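Local coordinates for protein germination-specific N-acetylmuramoyl-L-alanine amidase, Autolysin (Clostridioides difficile, PDB 7RAG) that probably cleaves the amide bond between N-acetylmuramic acid and L-alanine in peptidoglycan as a zinc-dependent amidase that a partner lipoprotein activates during spore formation, at residues I19-G24 against V63-E68. Residues are numbered along the deposited sequence; the frame is centred on the assembly and turned at random.
Sequences IILDAG and VILTRE
Ile19 O accepts the amide of Ile64, Ile64 O the amide of Leu21 (N to O, 2.9 Å), and Leu21 O the amide of Thr66, pairing 19-23 and 63-65 as parallel strands. This is the tightly packed part. On one face Leu21 CD1 lies 3.7 Å from Val63 CG1, the two side chains crossing at about a right angle, while Leu65 CD2 reaches back to Leu21 CB (3.9 Å). On the other face Ile20 CG1 rests on Ile64 CB at 4.0 Å.

Beyond the Asp22-Thr66 pair the backbones part, and polar groups with one water span the wider gap. The water accepts from the amides of Ala23 and Arg67 and donates to Leu21 O and Thr66 OG1. With chi1 at 55°, Thr66 turns OG1 to the 19-24 segment, where it donates to the anti lone pair of Asp22 OD1 at 2.6 Å. That carboxylate oxygen also forms a salt bridge with Arg93, and OD2 is bonded to Ser107, so both oxygens are held. The Arg67 chain bends at chi3 (-95°), and NH1 donates to Ala23 O (2.8 Å); the oxygen lies in the guanidinium plane, but NH1 stands above the plane of the Ala23 carbonyl, off its lone pairs. Ala23 CB covers one guanidinium face. Asn36 of the lipoprotein chain bonds Leu65 O.

Gly24 leads into zinc ligand His25 and lies beside His109, another ligand. Helix 41-58, beginning at the third, Glu41, connects the two strands: a beta-alpha-beta crossover at the edge of the mixed sheet of an Amidase_3-family domain, with the metal site beyond the C-terminal end of strand 18-23.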
loop_
_atom_site.group_PDB
_atom_site.type_symbol
_atom_site.label_atom_id
_atom_site.label_comp_id
_atom_site.label_asym_id
_atom_site.label_seq_id
_atom_site.Cartn_x
_atom_site.Cartn_y
_atom_site.Cartn_z
ATOM N N ILE B 19 -17.722 13.587 -17.099
ATOM C CA ILE B 19 -16.564 14.197 -17.740
ATOM C C ILE B 19 -16.866 14.407 -19.216
ATOM O O ILE B 19 -17.321 13.481 -19.896
ATOM C CB ILE B 19 -15.321 13.316 -17.555
ATOM C CG1 ILE B 19 -15.128 13.041 -16.068
ATOM C CG2 ILE B 19 -14.095 13.993 -18.126
ATOM C CD1 ILE B 19 -13.726 12.720 -15.686
ATOM N N ILE B 20 -16.616 15.615 -19.715
ATOM C CA ILE B 20 -16.761 15.899 -21.138
ATOM C C ILE B 20 -15.411 15.683 -21.794
ATOM O O ILE B 20 -14.423 16.320 -21.402
ATOM C CB ILE B 20 -17.259 17.329 -21.404
ATOM C CG1 ILE B 20 -18.600 17.575 -20.725
ATOM C CG2 ILE B 20 -17.435 17.536 -22.894
ATOM C CD1 ILE B 20 -18.824 19.071 -20.351
ATOM N N LEU B 21 -15.381 14.776 -22.783
ATOM C CA LEU B 21 -14.242 14.572 -23.668
ATOM C C LEU B 21 -14.568 15.090 -25.066
ATOM O O LEU B 21 -15.571 14.683 -25.660
ATOM C CB LEU B 21 -13.855 13.099 -23.738
ATOM C CG LEU B 21 -13.674 12.384 -22.398
ATOM C CD1 LEU B 21 -13.277 10.911 -22.662
ATOM C CD2 LEU B 21 -12.677 13.091 -21.454
ATOM N N ASP B 22 -13.702 15.964 -25.587
ATOM C CA ASP B 22 -13.873 16.665 -26.858
ATOM C C ASP B 22 -12.703 16.305 -27.762
ATOM O O ASP B 22 -11.581 16.778 -27.548
ATOM C CB ASP B 22 -13.953 18.183 -26.623
ATOM C CG ASP B 22 -13.873 19.013 -27.926
ATOM O OD1 ASP B 22 -14.751 18.831 -28.817
ATOM O OD2 ASP B 22 -12.954 19.881 -28.048
ATOM N N ALA B 23 -12.956 15.456 -28.755
ATOM C CA ALA B 23 -11.958 15.135 -29.774
ATOM C C ALA B 23 -11.929 16.288 -30.757
ATOM O O ALA B 23 -12.834 16.442 -31.574
ATOM C CB ALA B 23 -12.286 13.832 -30.484
ATOM N N GLY B 24 -10.913 17.136 -30.654
ATOM C CA GLY B 24 -10.908 18.315 -31.490
ATOM C C GLY B 24 -10.781 17.941 -32.946
ATOM O O GLY B 24 -9.801 17.292 -33.330
ATOM N N VAL B 63 -19.127 9.544 -19.320
ATOM C CA VAL B 63 -18.477 10.399 -20.311
ATOM C C VAL B 63 -19.535 11.009 -21.224
ATOM O O VAL B 63 -20.440 10.311 -21.699
ATOM C CB VAL B 63 -17.414 9.645 -21.123
ATOM C CG1 VAL B 63 -16.898 10.520 -22.265
ATOM C CG2 VAL B 63 -16.265 9.221 -20.230
ATOM N N ILE B 64 -19.440 12.327 -21.411
ATOM C CA ILE B 64 -20.143 13.087 -22.438
ATOM C C ILE B 64 -19.138 13.362 -23.548
ATOM O O ILE B 64 -18.101 13.995 -23.310
ATOM C CB ILE B 64 -20.699 14.418 -21.896
ATOM C CG1 ILE B 64 -21.665 14.224 -20.719
ATOM C CG2 ILE B 64 -21.352 15.213 -23.023
ATOM C CD1 ILE B 64 -22.937 13.498 -21.050
ATOM N N LEU B 65 -19.449 12.926 -24.762
ATOM C CA LEU B 65 -18.585 13.175 -25.905
ATOM C C LEU B 65 -19.147 14.327 -26.724
ATOM O O LEU B 65 -20.363 14.456 -26.867
ATOM C CB LEU B 65 -18.476 11.915 -26.768
ATOM C CG LEU B 65 -17.791 10.699 -26.136
ATOM C CD1 LEU B 65 -18.032 9.427 -26.980
ATOM C CD2 LEU B 65 -16.294 10.980 -25.939
ATOM N N THR B 66 -18.271 15.180 -27.249
ATOM C CA THR B 66 -18.755 16.079 -28.296
ATOM C C THR B 66 -18.894 15.337 -29.619
ATOM O O THR B 66 -19.813 15.611 -30.395
ATOM C CB THR B 66 -17.842 17.295 -28.472
ATOM O OG1 THR B 66 -16.504 16.853 -28.724
ATOM C CG2 THR B 66 -17.883 18.176 -27.250
ATOM N N ARG B 67 -17.993 14.404 -29.899
ATOM C CA ARG B 67 -18.102 13.607 -31.104
ATOM C C ARG B 67 -17.636 12.193 -30.813
ATOM O O ARG B 67 -16.685 11.968 -30.064
ATOM C CB ARG B 67 -17.306 14.200 -32.275
ATOM C CG ARG B 67 -15.847 14.400 -31.972
ATOM C CD ARG B 67 -15.130 15.029 -33.139
ATOM N NE ARG B 67 -14.519 14.001 -33.956
ATOM C CZ ARG B 67 -13.220 13.863 -34.196
ATOM N NH1 ARG B 67 -12.330 14.717 -33.709
ATOM N NH2 ARG B 67 -12.831 12.858 -34.964
ATOM N N GLU B 68 -18.334 11.251 -31.408
ATOM C CA GLU B 68 -18.095 9.840 -31.243
ATOM C C GLU B 68 -17.531 9.226 -32.508
ATOM O O GLU B 68 -17.081 8.077 -32.490
ATOM C CB GLU B 68 -19.428 9.175 -30.859
ATOM C CG GLU B 68 -19.426 7.707 -30.673
ATOM C CD GLU B 68 -20.814 7.203 -30.367
ATOM O OE1 GLU B 68 -21.696 7.211 -31.281
ATOM O OE2 GLU B 68 -21.011 6.807 -29.199
HETATM O O HOH W 1 -15.636 14.163 -28.671
#